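PDB 3FJ1: putative phosphosugar isomerase from Silicibacter pomeroyi DSS-3, which probably binds phosphosugars or related carbohydrate derivatives through its two SIS domains and may act as an isomerase or aminotransferase, its exact reaction being unestablished. Local coordinates for residues D30-A35 with L167-E172; L120-T125 with H138-H143. One frame throughout, in Å; residues are numbered along the deposited sequence.

Contact 1 of 2, residues D30-A35 with L167-E172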
# COMPACT_ATOMS: atom_id res chain seq x y z
N ASP A 30 -2.11 -25.62 17.69
CA ASP A 30 -2.26 -25.44 16.27
C ASP A 30 -1.13 -24.60 15.68
O ASP A 30 -0.59 -24.92 14.60
CB ASP A 30 -3.62 -24.84 15.95
CG ASP A 30 -4.72 -25.84 16.10
OD1 ASP A 30 -4.43 -27.01 16.48
OD2 ASP A 30 -5.89 -25.48 15.85
N VAL A 31 -0.73 -23.56 16.40
CA VAL A 31 0.37 -22.75 15.91
C VAL A 31 1.65 -23.58 15.84
O VAL A 31 2.37 -23.52 14.85
CB VAL A 31 0.57 -21.48 16.75
CG1 VAL A 31 1.89 -20.82 16.36
CG2 VAL A 31 -0.58 -20.51 16.55
N ALA A 32 1.92 -24.40 16.86
CA ALA A 32 3.16 -25.16 16.91
C ALA A 32 3.21 -26.18 15.77
O ALA A 32 4.26 -26.43 15.17
CB ALA A 32 3.31 -25.87 18.24
N ARG A 33 2.05 -26.79 15.52
CA ARG A 33 1.93 -27.78 14.45
C ARG A 33 2.18 -27.16 13.07
O ARG A 33 2.93 -27.74 12.26
CB ARG A 33 0.55 -28.43 14.49
CG ARG A 33 0.40 -29.44 15.58
CD ARG A 33 -1.02 -29.96 15.66
NE ARG A 33 -1.10 -31.02 16.66
CZ ARG A 33 -2.23 -31.61 17.05
NH1 ARG A 33 -3.39 -31.27 16.52
NH2 ARG A 33 -2.19 -32.56 17.98
N VAL A 34 1.62 -25.98 12.82
CA VAL A 34 1.85 -25.31 11.53
C VAL A 34 3.33 -24.91 11.41
O VAL A 34 3.92 -25.11 10.37
CB VAL A 34 0.95 -24.08 11.32
CG1 VAL A 34 1.28 -23.38 10.00
CG2 VAL A 34 -0.56 -24.50 11.36
N ALA A 35 3.90 -24.34 12.47
CA ALA A 35 5.33 -23.99 12.49
C ALA A 35 6.21 -25.20 12.18
O ALA A 35 7.18 -25.05 11.48
CB ALA A 35 5.73 -23.35 13.83
N LEU A 167 5.44 -17.14 13.51
CA LEU A 167 6.78 -16.74 13.13
C LEU A 167 7.81 -17.04 14.23
O LEU A 167 8.94 -17.42 13.94
CB LEU A 167 6.82 -15.25 12.78
CG LEU A 167 6.07 -14.85 11.51
CD1 LEU A 167 6.05 -13.33 11.34
CD2 LEU A 167 6.66 -15.55 10.32
N ALA A 168 7.41 -16.86 15.49
CA ALA A 168 8.28 -17.08 16.60
C ALA A 168 8.57 -18.59 16.76
O ALA A 168 9.71 -18.96 17.03
CB ALA A 168 7.68 -16.50 17.86
N ASP A 169 7.57 -19.43 16.57
CA ASP A 169 7.77 -20.89 16.67
C ASP A 169 8.62 -21.36 15.47
O ASP A 169 9.50 -22.21 15.59
CB ASP A 169 6.44 -21.68 16.69
CG ASP A 169 5.76 -21.73 18.07
OD1 ASP A 169 6.39 -21.37 19.11
OD2 ASP A 169 4.56 -22.15 18.11
N TRP A 170 8.34 -20.80 14.30
CA TRP A 170 9.07 -21.15 13.08
C TRP A 170 10.55 -20.75 13.19
O TRP A 170 11.43 -21.56 12.86
CB TRP A 170 8.34 -20.53 11.88
CG TRP A 170 8.91 -20.76 10.53
CD1 TRP A 170 9.86 -21.64 10.17
CD2 TRP A 170 8.44 -20.15 9.34
NE1 TRP A 170 10.09 -21.56 8.81
CE2 TRP A 170 9.21 -20.65 8.28
CE3 TRP A 170 7.46 -19.19 9.08
CZ2 TRP A 170 9.02 -20.23 6.96
CZ3 TRP A 170 7.27 -18.78 7.75
CH2 TRP A 170 8.06 -19.29 6.73
N ALA A 171 10.82 -19.55 13.70
CA ALA A 171 12.18 -19.07 13.90
C ALA A 171 12.81 -19.66 15.17
O ALA A 171 14.04 -19.57 15.36
CB ALA A 171 12.19 -17.50 13.97
N GLU A 172 11.99 -20.26 16.02
CA GLU A 172 12.42 -20.78 17.32
C GLU A 172 13.08 -19.66 18.12
O GLU A 172 14.19 -19.79 18.63
CB GLU A 172 13.33 -22.01 17.13
CG GLU A 172 12.58 -23.16 16.44
CD GLU A 172 13.45 -24.37 16.18
OE1 GLU A 172 14.30 -24.32 15.25
OE2 GLU A 172 13.23 -25.37 16.89
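Ala35 and Asp169 meet through their methyl and methylene carbons: CB of Ala35 lies 3.4 Å from CB of Asp169, the closest approach of segments 30-35 and 167-172. The same alanine methyl also sits 3.7 Å from Trp170 N and 4.3 Å from Trp170 CB, pressed against the backbone of helix 153-171 between Asp169 and Trp170. The indole itself leads away from this contact and packs on Leu38 and Arg39 farther along helix 8-41 and on Leu69 of helix 53-69. At the other end of the patch the carboxylate of Asp169 reaches over to helix 8-41. Its OD2 comes to 3.5 Å from Val31 CG1 and to 3.5 Å from Ala32 CA, with the Ala32 methyl a little farther off. The torsion of Asp169 (chi1 -81°) sets CG opposite its own carbonyl carbon and beside its backbone N, while the Val31 side chain stands roughly perpendicular to it. Small residues at 32 and 35 suit this pairing, in which the axes of the two helical segments approach to 8.6 Å and cross at -46°. The contact thus joins the long N-terminal helix 8-41 to the C-terminal end of helix 153-171, which closes in a Schellman motif with Glu172 at positive phi. Just beyond that turn, Arg177 of helix 174-181 makes a salt bridge through NE to Asp169 OD1. The two carboxylate oxygens therefore have different surroundings: OD1 faces a guanidinium group, whereas OD2 is set against hydrocarbon of helix 8-41. Across the segments the joint relies on van der Waals packing, and the charge of Asp169 is balanced from its own side of the interface, where the arginine probably favours the ionised carboxylate.

Contact 2 of 2, residues L120-T125 with H138-H143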
# COMPACT_ATOMS: atom_id res chain seq x y z
N LEU A 120 1.73 -23.33 0.22
CA LEU A 120 1.19 -23.91 1.46
C LEU A 120 0.33 -22.79 2.03
O LEU A 120 0.85 -21.78 2.49
CB LEU A 120 2.31 -24.29 2.46
CG LEU A 120 1.83 -24.81 3.83
CD1 LEU A 120 1.11 -26.13 3.66
CD2 LEU A 120 3.01 -24.98 4.79
N CYS A 121 -0.98 -22.95 1.96
CA CYS A 121 -1.89 -21.89 2.43
C CYS A 121 -2.30 -22.05 3.88
O CYS A 121 -2.79 -23.11 4.28
CB CYS A 121 -3.13 -21.83 1.53
SG CYS A 121 -2.67 -21.58 -0.19
N VAL A 122 -2.06 -21.00 4.66
CA VAL A 122 -2.40 -20.92 6.08
C VAL A 122 -3.32 -19.73 6.28
O VAL A 122 -2.99 -18.62 5.84
CB VAL A 122 -1.13 -20.72 6.94
CG1 VAL A 122 -1.46 -20.58 8.43
CG2 VAL A 122 -0.12 -21.87 6.72
N ALA A 123 -4.48 -19.95 6.90
CA ALA A 123 -5.44 -18.88 7.15
C ALA A 123 -5.43 -18.48 8.62
O ALA A 123 -5.44 -19.36 9.49
CB ALA A 123 -6.86 -19.31 6.76
N LEU A 124 -5.38 -17.17 8.88
CA LEU A 124 -5.54 -16.58 10.21
C LEU A 124 -6.96 -15.96 10.19
O LEU A 124 -7.22 -15.00 9.46
CB LEU A 124 -4.50 -15.51 10.50
CG LEU A 124 -3.02 -15.90 10.38
CD1 LEU A 124 -2.09 -14.76 10.87
CD2 LEU A 124 -2.71 -17.19 11.09
N THR A 125 -7.87 -16.55 10.95
CA THR A 125 -9.29 -16.18 10.89
C THR A 125 -9.99 -16.41 12.22
O THR A 125 -9.51 -17.21 13.05
CB THR A 125 -10.03 -16.96 9.71
OG1 THR A 125 -11.39 -16.54 9.59
CG2 THR A 125 -10.00 -18.45 9.87
N HIS A 138 -4.01 -25.18 6.32
CA HIS A 138 -4.10 -25.04 7.76
C HIS A 138 -4.86 -23.79 8.13
O HIS A 138 -4.78 -22.77 7.43
CB HIS A 138 -2.69 -24.94 8.35
CG HIS A 138 -1.83 -26.12 8.05
ND1 HIS A 138 -1.90 -27.28 8.78
CD2 HIS A 138 -0.90 -26.32 7.10
CE1 HIS A 138 -1.06 -28.16 8.27
NE2 HIS A 138 -0.44 -27.61 7.24
N THR A 139 -5.60 -23.86 9.23
CA THR A 139 -6.29 -22.69 9.75
C THR A 139 -5.88 -22.45 11.19
O THR A 139 -5.90 -23.37 12.02
CB THR A 139 -7.79 -22.83 9.67
OG1 THR A 139 -8.14 -22.91 8.29
CG2 THR A 139 -8.51 -21.61 10.35
N ILE A 140 -5.48 -21.22 11.48
CA ILE A 140 -5.21 -20.82 12.84
C ILE A 140 -6.36 -19.92 13.30
O ILE A 140 -6.56 -18.79 12.79
CB ILE A 140 -3.86 -20.09 12.97
CG1 ILE A 140 -2.73 -21.07 12.66
CG2 ILE A 140 -3.72 -19.49 14.35
CD1 ILE A 140 -1.39 -20.45 12.43
N ASP A 141 -7.14 -20.43 14.26
CA ASP A 141 -8.22 -19.67 14.88
C ASP A 141 -7.58 -18.58 15.78
O ASP A 141 -6.81 -18.89 16.71
CB ASP A 141 -9.07 -20.62 15.70
CG ASP A 141 -10.32 -19.99 16.28
OD1 ASP A 141 -10.43 -18.76 16.47
OD2 ASP A 141 -11.22 -20.80 16.62
N ILE A 142 -7.89 -17.32 15.50
CA ILE A 142 -7.34 -16.18 16.26
C ILE A 142 -7.97 -15.94 17.65
O ILE A 142 -7.45 -15.14 18.45
CB ILE A 142 -7.34 -14.88 15.41
CG1 ILE A 142 -8.77 -14.31 15.20
CG2 ILE A 142 -6.57 -15.16 14.05
CD1 ILE A 142 -8.82 -12.96 14.44
N HIS A 143 -9.06 -16.63 17.95
CA HIS A 143 -9.69 -16.50 19.26
C HIS A 143 -10.01 -15.07 19.70
O HIS A 143 -9.81 -14.69 20.85
CB HIS A 143 -8.83 -17.23 20.33
CG HIS A 143 -8.73 -18.71 20.13
ND1 HIS A 143 -7.81 -19.30 19.29
CD2 HIS A 143 -9.46 -19.72 20.66
CE1 HIS A 143 -7.97 -20.61 19.31
NE2 HIS A 143 -8.96 -20.89 20.14
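Thr125 OG1 is gripped by hydrogen bonds with Ser99 O and Asp127 N, and by a weak one with Gln100 O, which ties the end of its strand to the end of strand 93-99 and to the turn that follows its own strand. The strand belongs to a beta-alpha-beta unit, in which 120-125 and 138-141 run parallel at one margin of the five-stranded sheet of an SIS domain, with helix 131-134 between them in sequence. Five backbone hydrogen bonds join the pair. The shortest runs from Ile140 N to Ala123 O at 2.7 Å, nearly along the C=O axis, whereas Ile142 N approaches Thr125 O from above the carbonyl plane at 2.9 Å. Val122, Leu124, His138 and Ile140 share one face. There Leu124 and Ile140 run alongside each other in the same direction, with CD2 of Leu124 3.6 Å from CB of Ile140; the CD1 methyl of Ile140 reaches on to Val122 CG1. Helix 153-171 covers this face through Ala162, which touches Ile140 and Ile142. At the start of the pair Leu120 turns CD1 to the edge of the His138 ring, in its plane, 4.0 Å from CD2. At the last residue of the strand, Asp141 OD1 accepts from His143 N, forming an Asx turn. Ala123, Thr125 and Thr139 project from the other face. With OG1 of Thr125 anti to its backbone N (chi1 -176°), the methyl is directed to strand 138-141, where Thr125 CG2 meets Thr139 CG2 at 3.5 Å.

How the contacts relate
Contact 2 is a strand pair in the sheet and contact 1 a helix pair packed above it; their centres lie about 12 Å apart. Helix 8-41 joins them directly. Its Val34 packs on the sheet, with CG2 3.7 Å from His138 CB and CG1 3.9 Å from Val122 CG2, while Val31 is shared: CG1 rests on Asp169 in contact 1 and CG2 lies 4.0 Å from Ile140 CG2. Helix 153-171, which follows strand 138-141 in the chain, supplies the second helix of contact 1 and also covers Ile140 and Ile142. Both helices therefore lie over the face carrying Val122, His138 and Ile140, forming one helical layer over one face of the sheet at its 120-125 and 138-141 strands.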